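Local coordinates for homoserine dehydrogenase (Staphylococcus aureus M1064, PDB 4PG7), which catalyses the NAD(P)-dependent interconversion of L-aspartate semialdehyde and L-homoserine in the aspartate pathway of amino-acid biosynthesis, at residues D215-V220 with R246-V251; I266-K271 with A281-T286; T181-L186 with A295-E300; F378-H383 with E436-Y441. One frame throughout, in Å; residues are numbered along the deposited sequence.

Interaction 1: D215-V220 with R246-V251; sequences DDVEGV and RGISGV. With LYS (lysine), chain K.
One wall of the lysine-binding pocket is built on a loop, residues 246-251, that is anchored to the end of helix 214-217 where Val217 meets Gly247 and Ile248. Ile248 N donates to Val217 O at 2.9 Å, nearly in line with the carbonyl, and Gly247 CA adds a CA-H...O contact to the same oxygen. Gly247 CA also packs 3.6 Å from Glu218 C. Beside this bond the Val217 CG1 methyl rests against Ser249 CB at 3.9 Å. Glu218 bends at chi2 (-56°), which brings its carboxylate alongside the loop. There OE1 accepts from two waters, one held by Gly247 N and the other by Ser249 N. Within the type I turn from Ile248 to Val251, Gly250 borders the bound lysine, and the lysine NZ sits over one face of the Arg246 guanidinium, offset toward its rim and 3.5 Å from NE. Arg246 NH1 is hydrogen-bonded to Val440 O of strand 436-444. Direct and water-mediated bonds thus tie three successive loop amides, those of Gly247, Ile248 and Ser249, to the helix end, while Glu284, whose side chain touches Arg246, may offset the like charges of ammonium and guanidinium.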
loop_
_atom_site.group_PDB
_atom_site.type_symbol
_atom_site.label_atom_id
_atom_site.label_comp_id
_atom_site.label_asym_id
_atom_site.label_seq_id
_atom_site.Cartn_x
_atom_site.Cartn_y
_atom_site.Cartn_z
ATOM N N ASP A 215 10.705 7.998 23.204
ATOM C CA ASP A 215 10.345 6.803 22.459
ATOM C C ASP A 215 10.249 7.077 20.948
ATOM O O ASP A 215 10.573 6.209 20.126
ATOM C CB ASP A 215 9.016 6.266 22.977
ATOM C CG ASP A 215 8.785 4.837 22.601
ATOM O OD1 ASP A 215 9.573 3.980 23.042
ATOM O OD2 ASP A 215 7.798 4.563 21.880
ATOM N N ASP A 216 9.805 8.277 20.599
ATOM C CA ASP A 216 9.693 8.726 19.203
ATOM C C ASP A 216 11.044 9.179 18.660
ATOM O O ASP A 216 11.573 8.632 17.683
ATOM C CB ASP A 216 8.716 9.918 19.093
ATOM C CG ASP A 216 7.294 9.548 19.444
ATOM O OD1 ASP A 216 6.875 8.387 19.210
ATOM O OD2 ASP A 216 6.569 10.464 19.889
ATOM N N VAL A 217 11.580 10.184 19.328
ATOM C CA VAL A 217 12.771 10.912 18.901
ATOM C C VAL A 217 14.045 10.078 18.914
ATOM O O VAL A 217 14.918 10.288 18.085
ATOM C CB VAL A 217 12.913 12.176 19.772
ATOM C CG1 VAL A 217 14.336 12.692 19.830
ATOM C CG2 VAL A 217 11.962 13.246 19.255
ATOM N N GLU A 218 14.149 9.112 19.816
ATOM C CA GLU A 218 15.337 8.240 19.860
ATOM C C GLU A 218 15.188 6.990 18.998
ATOM O O GLU A 218 16.063 6.106 18.989
ATOM C CB GLU A 218 15.675 7.874 21.317
ATOM C CG GLU A 218 16.006 9.084 22.168
ATOM C CD GLU A 218 17.129 9.900 21.596
ATOM O OE1 GLU A 218 18.098 9.323 21.046
ATOM O OE2 GLU A 218 17.048 11.127 21.700
ATOM N N GLY A 219 14.062 6.884 18.294
ATOM C CA GLY A 219 13.870 5.804 17.339
ATOM C C GLY A 219 13.488 4.454 17.931
ATOM O O GLY A 219 13.534 3.423 17.227
ATOM N N VAL A 220 13.097 4.436 19.199
ATOM C CA VAL A 220 12.759 3.168 19.873
ATOM C C VAL A 220 11.472 2.581 19.284
ATOM O O VAL A 220 11.424 1.391 18.935
ATOM C CB VAL A 220 12.624 3.332 21.415
ATOM C CG1 VAL A 220 12.294 1.997 22.070
ATOM C CG2 VAL A 220 13.901 3.909 21.994
ATOM N N ARG A 246 19.645 4.754 15.933
ATOM C CA ARG A 246 19.991 6.137 16.219
ATOM C C ARG A 246 18.758 6.984 15.916
ATOM O O ARG A 246 18.095 6.785 14.893
ATOM C CB ARG A 246 21.176 6.595 15.355
ATOM C CG ARG A 246 21.403 8.111 15.355
ATOM C CD ARG A 246 22.402 8.552 14.291
ATOM N NE ARG A 246 23.766 8.181 14.627
ATOM C CZ ARG A 246 24.786 8.095 13.771
ATOM N NH1 ARG A 246 24.638 8.319 12.466
ATOM N NH2 ARG A 246 25.978 7.742 14.233
ATOM N N GLY A 247 18.465 7.941 16.782
ATOM C CA GLY A 247 17.297 8.795 16.641
ATOM C C GLY A 247 17.597 10.014 15.810
ATOM O O GLY A 247 18.623 10.060 15.145
ATOM N N ILE A 248 16.709 11.006 15.895
ATOM C CA ILE A 248 16.813 12.224 15.100
ATOM C C ILE A 248 17.301 13.438 15.874
ATOM O O ILE A 248 17.453 14.508 15.293
ATOM C CB ILE A 248 15.464 12.600 14.412
ATOM C CG1 ILE A 248 14.353 12.854 15.426
ATOM C CG2 ILE A 248 15.040 11.517 13.429
ATOM C CD1 ILE A 248 13.243 13.715 14.861
ATOM N N SER A 249 17.589 13.296 17.167
ATOM C CA SER A 249 17.893 14.487 17.976
ATOM C C SER A 249 19.200 15.171 17.573
ATOM O O SER A 249 19.394 16.365 17.839
ATOM C CB SER A 249 17.883 14.163 19.477
ATOM O OG SER A 249 19.022 13.411 19.845
ATOM N N GLY A 250 20.070 14.438 16.893
ATOM C CA GLY A 250 21.320 14.999 16.356
ATOM C C GLY A 250 21.259 15.519 14.917
ATOM O O GLY A 250 22.233 16.071 14.416
ATOM N N VAL A 251 20.106 15.373 14.242
ATOM C CA VAL A 251 19.947 15.926 12.896
ATOM C C VAL A 251 19.803 17.448 12.990
ATOM O O VAL A 251 18.978 17.945 13.748
ATOM C CB VAL A 251 18.708 15.322 12.175
ATOM C CG1 VAL A 251 18.506 15.944 10.805
ATOM C CG2 VAL A 251 18.862 13.815 12.034
HETATM N N LYS K . 25.206 18.540 16.045
HETATM C CA LYS K . 25.585 17.160 16.503
HETATM C C LYS K . 27.037 16.816 16.189
HETATM O O LYS K . 27.385 15.632 16.014
HETATM C CB LYS K . 24.664 16.118 15.866
HETATM C CG LYS K . 24.731 14.754 16.523
HETATM C CD LYS K . 24.958 13.635 15.520
HETATM C CE LYS K . 25.157 12.328 16.255
HETATM N NZ LYS K . 25.399 11.174 15.349
HETATM O OXT LYS K . 27.886 17.718 16.126
HETATM O O HOH W 1 19.926 8.150 19.257
HETATM O O HOH W 2 18.568 10.905 18.888
#

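Interaction 2: I266-K271 with A281-T286; sequences IKLIGK and ASVEPT
Strands 266-271 and 281-286 run antiparallel, their axes 4.5 Å apart at closest and 157° between directions, with three hydrogen-bonded pairs: Lys267 with Thr286, Ile269 with Glu284 and Lys271 with Ser282. All six N-H...O bonds are made, the shortest being Lys271 N to Ser282 O at 2.8 Å. The longest runs from Ile269 N to Glu284 O at 3.1 Å. Glu284 O is gripped twice, since Thr286 OG1 also donates to it at 2.8 Å from the opposite face of the carbonyl plane. On the side of Leu268 and Val283 the packing is apolar. With CG opposite the backbone N (chi1 -176°), Leu268 lays CD1 over the Glu284-Pro285 peptide, 3.6 Å from Glu284 C, and against Val283 CG1. Gly270 passes beneath Val283 CG2. On the other face Ile269 CG1 meets Thr286 CB at 3.6 Å, the two side chains crossing at about a right angle. Lys271 runs alongside Ser282, its chain turning at chi3 (70°) so that NZ reaches a water that donates to Thr286 OG1; this ammonium also pairs with Glu444. A second water links Ile269 O to Ser282 OG. The hairpin formed by strands 264-275 and 278-289 therefore has an apolar face turned to helix 220-234 and the 246-251 loop, and a mixed face whose polar ends are served by waters and by residues beyond the hairpin, Glu444 for Lys271 and Val297 O and Glu298 for Lys267.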
loop_
_atom_site.group_PDB
_atom_site.type_symbol
_atom_site.label_atom_id
_atom_site.label_comp_id
_atom_site.label_asym_id
_atom_site.label_seq_id
_atom_site.Cartn_x
_atom_site.Cartn_y
_atom_site.Cartn_z
ATOM N N ILE A 266 16.153 14.074 4.300
ATOM C CA ILE A 266 16.535 13.237 5.434
ATOM C C ILE A 266 15.270 12.668 6.075
ATOM O O ILE A 266 14.345 13.412 6.368
ATOM C CB ILE A 266 17.381 14.034 6.440
ATOM C CG1 ILE A 266 18.671 14.505 5.767
ATOM C CG2 ILE A 266 17.741 13.169 7.651
ATOM C CD1 ILE A 266 19.688 15.146 6.672
ATOM N N LYS A 267 15.232 11.363 6.283
ATOM C CA LYS A 267 14.118 10.689 6.958
ATOM C C LYS A 267 14.709 9.777 8.008
ATOM O O LYS A 267 15.854 9.319 7.868
ATOM C CB LYS A 267 13.283 9.832 5.973
ATOM C CG LYS A 267 12.787 10.578 4.731
ATOM C CD LYS A 267 11.642 11.515 5.057
ATOM C CE LYS A 267 11.149 12.218 3.810
ATOM N NZ LYS A 267 10.005 13.101 4.127
ATOM N N LEU A 268 13.930 9.488 9.046
ATOM C CA LEU A 268 14.269 8.409 9.958
ATOM C C LEU A 268 13.737 7.136 9.327
ATOM O O LEU A 268 12.509 6.957 9.219
ATOM C CB LEU A 268 13.674 8.612 11.336
ATOM C CG LEU A 268 14.080 7.542 12.376
ATOM C CD1 LEU A 268 15.533 7.716 12.774
ATOM C CD2 LEU A 268 13.199 7.600 13.606
ATOM N N ILE A 269 14.648 6.267 8.906
ATOM C CA ILE A 269 14.309 5.044 8.177
ATOM C C ILE A 269 14.572 3.800 9.025
ATOM O O ILE A 269 15.650 3.652 9.606
ATOM C CB ILE A 269 15.128 4.938 6.900
ATOM C CG1 ILE A 269 14.798 6.105 5.937
ATOM C CG2 ILE A 269 14.925 3.591 6.182
ATOM C CD1 ILE A 269 13.405 6.092 5.401
ATOM N N GLY A 270 13.564 2.937 9.113
ATOM C CA GLY A 270 13.703 1.624 9.704
ATOM C C GLY A 270 13.827 0.660 8.555
ATOM O O GLY A 270 13.025 0.676 7.601
ATOM N N LYS A 271 14.868 -0.154 8.606
ATOM C CA LYS A 271 15.279 -0.951 7.457
ATOM C C LYS A 271 15.534 -2.368 7.916
ATOM O O LYS A 271 16.136 -2.578 8.974
ATOM C CB LYS A 271 16.563 -0.348 6.924
ATOM C CG LYS A 271 17.032 -0.864 5.613
ATOM C CD LYS A 271 17.944 0.160 4.926
ATOM C CE LYS A 271 19.298 0.330 5.594
ATOM N NZ LYS A 271 20.045 1.482 4.966
ATOM N N ALA A 281 19.093 -5.350 10.635
ATOM C CA ALA A 281 17.998 -4.425 10.938
ATOM C C ALA A 281 18.529 -3.157 11.575
ATOM O O ALA A 281 19.427 -3.215 12.395
ATOM C CB ALA A 281 17.004 -5.088 11.866
ATOM N N SER A 282 17.956 -2.010 11.196
ATOM C CA SER A 282 18.397 -0.719 11.703
ATOM C C SER A 282 17.318 0.345 11.653
ATOM O O SER A 282 16.354 0.252 10.893
ATOM C CB SER A 282 19.598 -0.211 10.901
ATOM O OG SER A 282 19.305 -0.188 9.511
ATOM N N VAL A 283 17.518 1.365 12.470
ATOM C CA VAL A 283 16.726 2.568 12.451
ATOM C C VAL A 283 17.725 3.702 12.555
ATOM O O VAL A 283 18.481 3.751 13.520
ATOM C CB VAL A 283 15.799 2.636 13.669
ATOM C CG1 VAL A 283 15.102 3.983 13.738
ATOM C CG2 VAL A 283 14.764 1.537 13.604
ATOM N N GLU A 284 17.730 4.617 11.595
ATOM C CA GLU A 284 18.588 5.790 11.710
ATOM C C GLU A 284 18.282 6.859 10.677
ATOM O O GLU A 284 17.654 6.587 9.646
ATOM C CB GLU A 284 20.069 5.398 11.624
ATOM C CG GLU A 284 20.458 4.805 10.308
ATOM C CD GLU A 284 21.868 4.223 10.339
ATOM O OE1 GLU A 284 22.823 4.920 10.760
ATOM O OE2 GLU A 284 22.002 3.076 9.908
ATOM N N PRO A 285 18.734 8.091 10.949
ATOM C CA PRO A 285 18.643 9.163 9.952
ATOM C C PRO A 285 19.376 8.783 8.674
ATOM O O PRO A 285 20.505 8.297 8.728
ATOM C CB PRO A 285 19.327 10.349 10.643
ATOM C CG PRO A 285 19.256 10.049 12.092
ATOM C CD PRO A 285 19.311 8.561 12.221
ATOM N N THR A 286 18.691 8.946 7.552
ATOM C CA THR A 286 19.085 8.406 6.265
ATOM C C THR A 286 18.773 9.433 5.191
ATOM O O THR A 286 17.694 10.031 5.194
ATOM C CB THR A 286 18.291 7.110 6.000
ATOM O OG1 THR A 286 18.581 6.169 7.031
ATOM C CG2 THR A 286 18.613 6.505 4.679
HETATM O O HOH W 3 17.915 2.350 8.736
HETATM O O HOH W 4 18.660 3.379 6.571
#

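Interaction 3: T181-L186 with A295-E300; sequences TSNFIL and AAVEDE
The Asn183 amide and the Phe184 ring, neighbours on helix 180-192, meet the 295-300 loop in different ways. Water 5 sits over the centre of one face of the phenyl ring, 3.6 Å above it, and donates to both Phe184 O and Asp299 OD1; Glu300 OE1 lies at the ring's edge, near its plane, 4.3 Å from CD1. The Asn183 amide spends both its N-H groups on loop carbonyls. ND2 points at Val297 O at 3.0 Å, the bond practically straight (177°) and in the amide plane, although the nitrogen stands above the carbonyl plane of Val297. Its other bond, to Asp299 O at 2.9 Å, is bent to 132° and tilted from the amide plane. A chi1 of -158° carries the amide off the helix between these two oxygens. The contact joins the helix that follows strand 171-177 to the connection between strands 278-289 and 302-308, the second of which pairs antiparallel with 171-177. The Asp299 carboxylate also forms a salt bridge with Lys191, one turn beyond Ser187, whose hydroxyl bonds Glu298 OE1. Val297 O has a second donor, Lys267 NZ, and Gln293 of the second subunit packs on the Val297 side chain.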
loop_
_atom_site.group_PDB
_atom_site.type_symbol
_atom_site.label_atom_id
_atom_site.label_comp_id
_atom_site.label_asym_id
_atom_site.label_seq_id
_atom_site.Cartn_x
_atom_site.Cartn_y
_atom_site.Cartn_z
ATOM N N THR A 181 5.768 10.931 14.644
ATOM C CA THR A 181 6.289 12.117 15.351
ATOM C C THR A 181 7.655 12.555 14.838
ATOM O O THR A 181 7.881 13.752 14.612
ATOM C CB THR A 181 6.368 11.844 16.865
ATOM O OG1 THR A 181 5.039 11.628 17.362
ATOM C CG2 THR A 181 7.006 13.013 17.588
ATOM N N SER A 182 8.558 11.596 14.642
ATOM C CA SER A 182 9.873 11.933 14.108
ATOM C C SER A 182 9.813 12.439 12.689
ATOM O O SER A 182 10.530 13.344 12.325
ATOM C CB SER A 182 10.807 10.740 14.110
ATOM O OG SER A 182 11.251 10.447 15.410
ATOM N N ASN A 183 8.967 11.823 11.871
ATOM C CA ASN A 183 8.812 12.289 10.519
ATOM C C ASN A 183 8.223 13.682 10.488
ATOM O O ASN A 183 8.656 14.523 9.690
ATOM C CB ASN A 183 7.949 11.347 9.700
ATOM C CG ASN A 183 8.199 11.509 8.227
ATOM O OD1 ASN A 183 9.365 11.504 7.789
ATOM N ND2 ASN A 183 7.139 11.651 7.441
ATOM N N PHE A 184 7.250 13.939 11.349
ATOM C CA PHE A 184 6.667 15.291 11.465
ATOM C C PHE A 184 7.747 16.321 11.770
ATOM O O PHE A 184 7.813 17.385 11.150
ATOM C CB PHE A 184 5.581 15.334 12.539
ATOM C CG PHE A 184 4.929 16.694 12.682
ATOM C CD1 PHE A 184 3.790 17.018 11.964
ATOM C CD2 PHE A 184 5.479 17.659 13.508
ATOM C CE1 PHE A 184 3.199 18.300 12.070
ATOM C CE2 PHE A 184 4.910 18.925 13.624
ATOM C CZ PHE A 184 3.772 19.246 12.891
ATOM N N ILE A 185 8.614 15.993 12.724
ATOM C CA ILE A 185 9.665 16.915 13.131
ATOM C C ILE A 185 10.614 17.193 11.983
ATOM O O ILE A 185 10.970 18.358 11.719
ATOM C CB ILE A 185 10.410 16.359 14.367
ATOM C CG1 ILE A 185 9.493 16.446 15.584
ATOM C CG2 ILE A 185 11.700 17.121 14.624
ATOM C CD1 ILE A 185 9.911 15.602 16.770
ATOM N N LEU A 186 11.048 16.129 11.285
ATOM C CA LEU A 186 11.959 16.328 10.147
ATOM C C LEU A 186 11.316 17.164 9.020
ATOM O O LEU A 186 11.984 17.984 8.399
ATOM C CB LEU A 186 12.485 15.000 9.628
ATOM C CG LEU A 186 13.435 14.241 10.565
ATOM C CD1 LEU A 186 13.769 12.880 9.992
ATOM C CD2 LEU A 186 14.694 15.024 10.802
ATOM N N ALA A 295 10.796 9.665 -0.313
ATOM C CA ALA A 295 11.197 11.019 -0.080
ATOM C C ALA A 295 9.979 11.927 0.097
ATOM O O ALA A 295 10.078 12.956 0.758
ATOM C CB ALA A 295 12.080 11.535 -1.206
ATOM N N ALA A 296 8.852 11.565 -0.511
ATOM C CA ALA A 296 7.671 12.440 -0.544
ATOM C C ALA A 296 6.742 12.246 0.661
ATOM O O ALA A 296 5.798 12.997 0.819
ATOM C CB ALA A 296 6.883 12.198 -1.818
ATOM N N VAL A 297 7.051 11.290 1.528
ATOM C CA VAL A 297 6.223 10.969 2.677
ATOM C C VAL A 297 6.508 11.956 3.824
ATOM O O VAL A 297 7.579 11.915 4.449
ATOM C CB VAL A 297 6.481 9.527 3.124
ATOM C CG1 VAL A 297 5.657 9.172 4.347
ATOM C CG2 VAL A 297 6.157 8.571 1.979
ATOM N N GLU A 298 5.554 12.848 4.067
ATOM C CA GLU A 298 5.750 14.023 4.926
ATOM C C GLU A 298 4.867 13.996 6.151
ATOM O O GLU A 298 3.896 13.226 6.236
ATOM C CB GLU A 298 5.449 15.323 4.143
ATOM C CG GLU A 298 6.382 15.606 2.970
ATOM C CD GLU A 298 7.874 15.614 3.340
ATOM O OE1 GLU A 298 8.275 16.112 4.416
ATOM O OE2 GLU A 298 8.674 15.107 2.542
ATOM N N ASP A 299 5.238 14.829 7.112
ATOM C CA ASP A 299 4.469 15.049 8.325
ATOM C C ASP A 299 4.296 13.760 9.104
ATOM O O ASP A 299 5.226 12.967 9.167
ATOM C CB ASP A 299 3.152 15.746 7.968
ATOM C CG ASP A 299 3.396 17.027 7.196
ATOM O OD1 ASP A 299 4.410 17.716 7.471
ATOM O OD2 ASP A 299 2.599 17.354 6.302
ATOM N N GLU A 300 3.112 13.506 9.630
ATOM C CA GLU A 300 2.879 12.326 10.451
ATOM C C GLU A 300 2.573 11.059 9.652
ATOM O O GLU A 300 2.301 10.020 10.232
ATOM C CB GLU A 300 1.772 12.591 11.480
ATOM C CG GLU A 300 0.333 12.619 10.958
ATOM C CD GLU A 300 -0.119 13.963 10.417
ATOM O OE1 GLU A 300 0.725 14.803 9.999
ATOM O OE2 GLU A 300 -1.350 14.174 10.374
HETATM O O HOH W 5 5.772 18.908 9.505
#

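Interaction 4: F378-H383 with E436-Y441; sequences FVVVNH and EVDKVY. With LYS (lysine), chain K.
A classic beta bulge interrupts the antiparallel pairing of strands 375-382 and 436-444 in the C-terminal domain, with Asp438 and Lys439 both facing Val380. Val380 N donates to Lys439 O at 2.9 Å, while Val380 O accepts from Asp438 N at 2.7 Å. Regular pairing resumes at Phe378 and Tyr441, which exchange two backbone bonds. Its chi1 of 178° swings the Asp438 carboxylate away from its own amide nitrogen, alongside Val380, and Asp438 CB comes 3.2 Å from Asn382 OD1; the amide's ND2 is hydrogen-bonded to Ser414 OG. Asp438 OD1 stands 2.6 Å from O of the bound lysine carboxylate, a separation short enough that one of the two acids probably holds a proton. Lys439, extended beyond CG, runs along the ligand with CD 3.5 Å from the lysine CD, and its NZ donates to Tyr441 OH and forms a salt bridge with Asp255. The bulge thus places two successive side chains at the ligand. Phe378 and Tyr441 lie side by side with their CD2 atoms 3.8 Å apart. On the opposite face of the sheet, Val379 nestles its methyls against Val437 CG1 and Val440 CG2. That valine face is covered by helix 427-432, which packs on Val437 and Val440, whereas Phe378 and Tyr441 turn to helix 253-262 and strand 278-289, and strand 414-422 flanks 375-382 on its other edge.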
loop_
_atom_site.group_PDB
_atom_site.type_symbol
_atom_site.label_atom_id
_atom_site.label_comp_id
_atom_site.label_asym_id
_atom_site.label_seq_id
_atom_site.Cartn_x
_atom_site.Cartn_y
_atom_site.Cartn_z
ATOM N N PHE A 378 26.744 9.216 3.626
ATOM C CA PHE A 378 26.875 10.661 3.733
ATOM C C PHE A 378 27.793 10.904 4.917
ATOM O O PHE A 378 27.471 10.531 6.024
ATOM C CB PHE A 378 25.503 11.265 4.019
ATOM C CG PHE A 378 25.501 12.732 4.373
ATOM C CD1 PHE A 378 25.685 13.698 3.411
ATOM C CD2 PHE A 378 25.178 13.145 5.652
ATOM C CE1 PHE A 378 25.605 15.059 3.729
ATOM C CE2 PHE A 378 25.097 14.493 5.971
ATOM C CZ PHE A 378 25.301 15.452 5.001
ATOM N N VAL A 379 28.938 11.507 4.663
ATOM C CA VAL A 379 29.989 11.634 5.658
ATOM C C VAL A 379 30.262 13.117 5.895
ATOM O O VAL A 379 30.536 13.842 4.947
ATOM C CB VAL A 379 31.299 10.982 5.174
ATOM C CG1 VAL A 379 32.358 11.096 6.265
ATOM C CG2 VAL A 379 31.086 9.522 4.806
ATOM N N VAL A 380 30.202 13.553 7.150
ATOM C CA VAL A 380 30.502 14.937 7.530
ATOM C C VAL A 380 31.818 14.992 8.293
ATOM O O VAL A 380 31.992 14.257 9.276
ATOM C CB VAL A 380 29.417 15.496 8.448
ATOM C CG1 VAL A 380 29.711 16.948 8.792
ATOM C CG2 VAL A 380 28.059 15.383 7.776
ATOM N N VAL A 381 32.739 15.810 7.804
ATOM C CA VAL A 381 34.055 15.976 8.409
ATOM C C VAL A 381 34.219 17.433 8.849
ATOM O O VAL A 381 33.848 18.354 8.105
ATOM C CB VAL A 381 35.213 15.584 7.460
ATOM C CG1 VAL A 381 35.094 14.119 7.074
ATOM C CG2 VAL A 381 35.208 16.445 6.210
ATOM N N ASN A 382 34.781 17.628 10.038
ATOM C CA ASN A 382 35.047 18.968 10.567
ATOM C C ASN A 382 36.546 19.251 10.726
ATOM O O ASN A 382 37.369 18.351 10.610
ATOM C CB ASN A 382 34.429 19.179 11.953
ATOM C CG ASN A 382 33.024 18.649 12.095
ATOM O OD1 ASN A 382 32.708 17.921 13.043
ATOM N ND2 ASN A 382 32.155 19.073 11.216
ATOM N N HIS A 383 36.872 20.509 11.019
ATOM C CA HIS A 383 38.261 20.967 11.245
ATOM C C HIS A 383 39.143 20.653 10.054
ATOM O O HIS A 383 40.297 20.301 10.217
ATOM C CB HIS A 383 38.824 20.344 12.536
ATOM C CG HIS A 383 37.867 20.402 13.683
ATOM N ND1 HIS A 383 37.556 21.581 14.324
ATOM C CD2 HIS A 383 37.122 19.445 14.282
ATOM C CE1 HIS A 383 36.666 21.348 15.270
ATOM N NE2 HIS A 383 36.385 20.060 15.266
ATOM N N GLU A 436 38.541 14.428 11.248
ATOM C CA GLU A 436 37.541 14.311 12.271
ATOM C C GLU A 436 36.216 14.077 11.593
ATOM O O GLU A 436 35.717 14.964 10.908
ATOM C CB GLU A 436 37.456 15.614 13.066
ATOM C CG GLU A 436 36.463 15.541 14.217
ATOM C CD GLU A 436 36.812 14.491 15.252
ATOM O OE1 GLU A 436 37.971 14.045 15.334
ATOM O OE2 GLU A 436 35.911 14.125 16.000
ATOM N N VAL A 437 35.652 12.897 11.786
ATOM C CA VAL A 437 34.377 12.570 11.211
ATOM C C VAL A 437 33.300 12.911 12.228
ATOM O O VAL A 437 33.259 12.328 13.291
ATOM C CB VAL A 437 34.291 11.058 10.853
ATOM C CG1 VAL A 437 32.896 10.700 10.365
ATOM C CG2 VAL A 437 35.328 10.711 9.789
ATOM N N ASP A 438 32.426 13.849 11.900
ATOM C CA ASP A 438 31.357 14.235 12.809
ATOM C C ASP A 438 30.347 13.108 12.854
ATOM O O ASP A 438 30.018 12.600 13.912
ATOM C CB ASP A 438 30.681 15.510 12.319
ATOM C CG ASP A 438 29.498 15.939 13.205
ATOM O OD1 ASP A 438 29.464 15.612 14.401
ATOM O OD2 ASP A 438 28.610 16.628 12.699
ATOM N N LYS A 439 29.885 12.685 11.680
ATOM C CA LYS A 439 28.970 11.587 11.617
ATOM C C LYS A 439 28.808 11.074 10.200
ATOM O O LYS A 439 29.231 11.714 9.236
ATOM C CB LYS A 439 27.619 12.033 12.129
ATOM C CG LYS A 439 26.998 13.136 11.313
ATOM C CD LYS A 439 25.958 13.846 12.161
ATOM C CE LYS A 439 25.360 15.035 11.440
ATOM N NZ LYS A 439 24.460 15.764 12.384
ATOM N N VAL A 440 28.158 9.929 10.115
ATOM C CA VAL A 440 27.909 9.252 8.861
ATOM C C VAL A 440 26.464 8.820 8.890
ATOM O O VAL A 440 26.014 8.187 9.850
ATOM C CB VAL A 440 28.831 8.015 8.689
ATOM C CG1 VAL A 440 28.507 7.258 7.410
ATOM C CG2 VAL A 440 30.293 8.427 8.675
ATOM N N TYR A 441 25.735 9.169 7.838
ATOM C CA TYR A 441 24.377 8.672 7.640
ATOM C C TYR A 441 24.361 7.798 6.383
ATOM O O TYR A 441 25.045 8.110 5.410
ATOM C CB TYR A 441 23.404 9.811 7.431
ATOM C CG TYR A 441 23.199 10.778 8.565
ATOM C CD1 TYR A 441 23.457 10.441 9.880
ATOM C CD2 TYR A 441 22.654 12.029 8.318
ATOM C CE1 TYR A 441 23.237 11.346 10.908
ATOM C CE2 TYR A 441 22.421 12.933 9.345
ATOM C CZ TYR A 441 22.694 12.582 10.630
ATOM O OH TYR A 441 22.436 13.488 11.649
HETATM N N LYS K . 25.206 18.540 16.045
HETATM C CA LYS K . 25.585 17.160 16.503
HETATM C C LYS K . 27.037 16.816 16.189
HETATM O O LYS K . 27.385 15.632 16.014
HETATM C CB LYS K . 24.664 16.118 15.866
HETATM C CG LYS K . 24.731 14.754 16.523
HETATM C CD LYS K . 24.958 13.635 15.520
HETATM C CE LYS K . 25.157 12.328 16.255
HETATM N NZ LYS K . 25.399 11.174 15.349
HETATM O OXT LYS K . 27.886 17.718 16.126
HETATM O O HOH W 6 39.634 16.942 10.554
#

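In the fold
Along the chain interaction 3 opens first and closes last of the first three contacts: interactions 1 and 2 both fall between its two segments, and interaction 4 follows in the C-terminal domain. Interactions 1, 2 and 3 touch one another, their centres about 10 to 13 Å apart, with Lys267 of interaction 2 salt-bridged to Glu298 of interaction 3. Interaction 4 is about 17 Å from interaction 2, centre to centre, but strands 278-289 and 436-444 are parallel neighbours in one mixed sheet. Interactions 1 and 4 supply four of the five lysine-pocket residues, so the ligand sits where the C-terminal domain meets the part of the fold that holds the other three contacts.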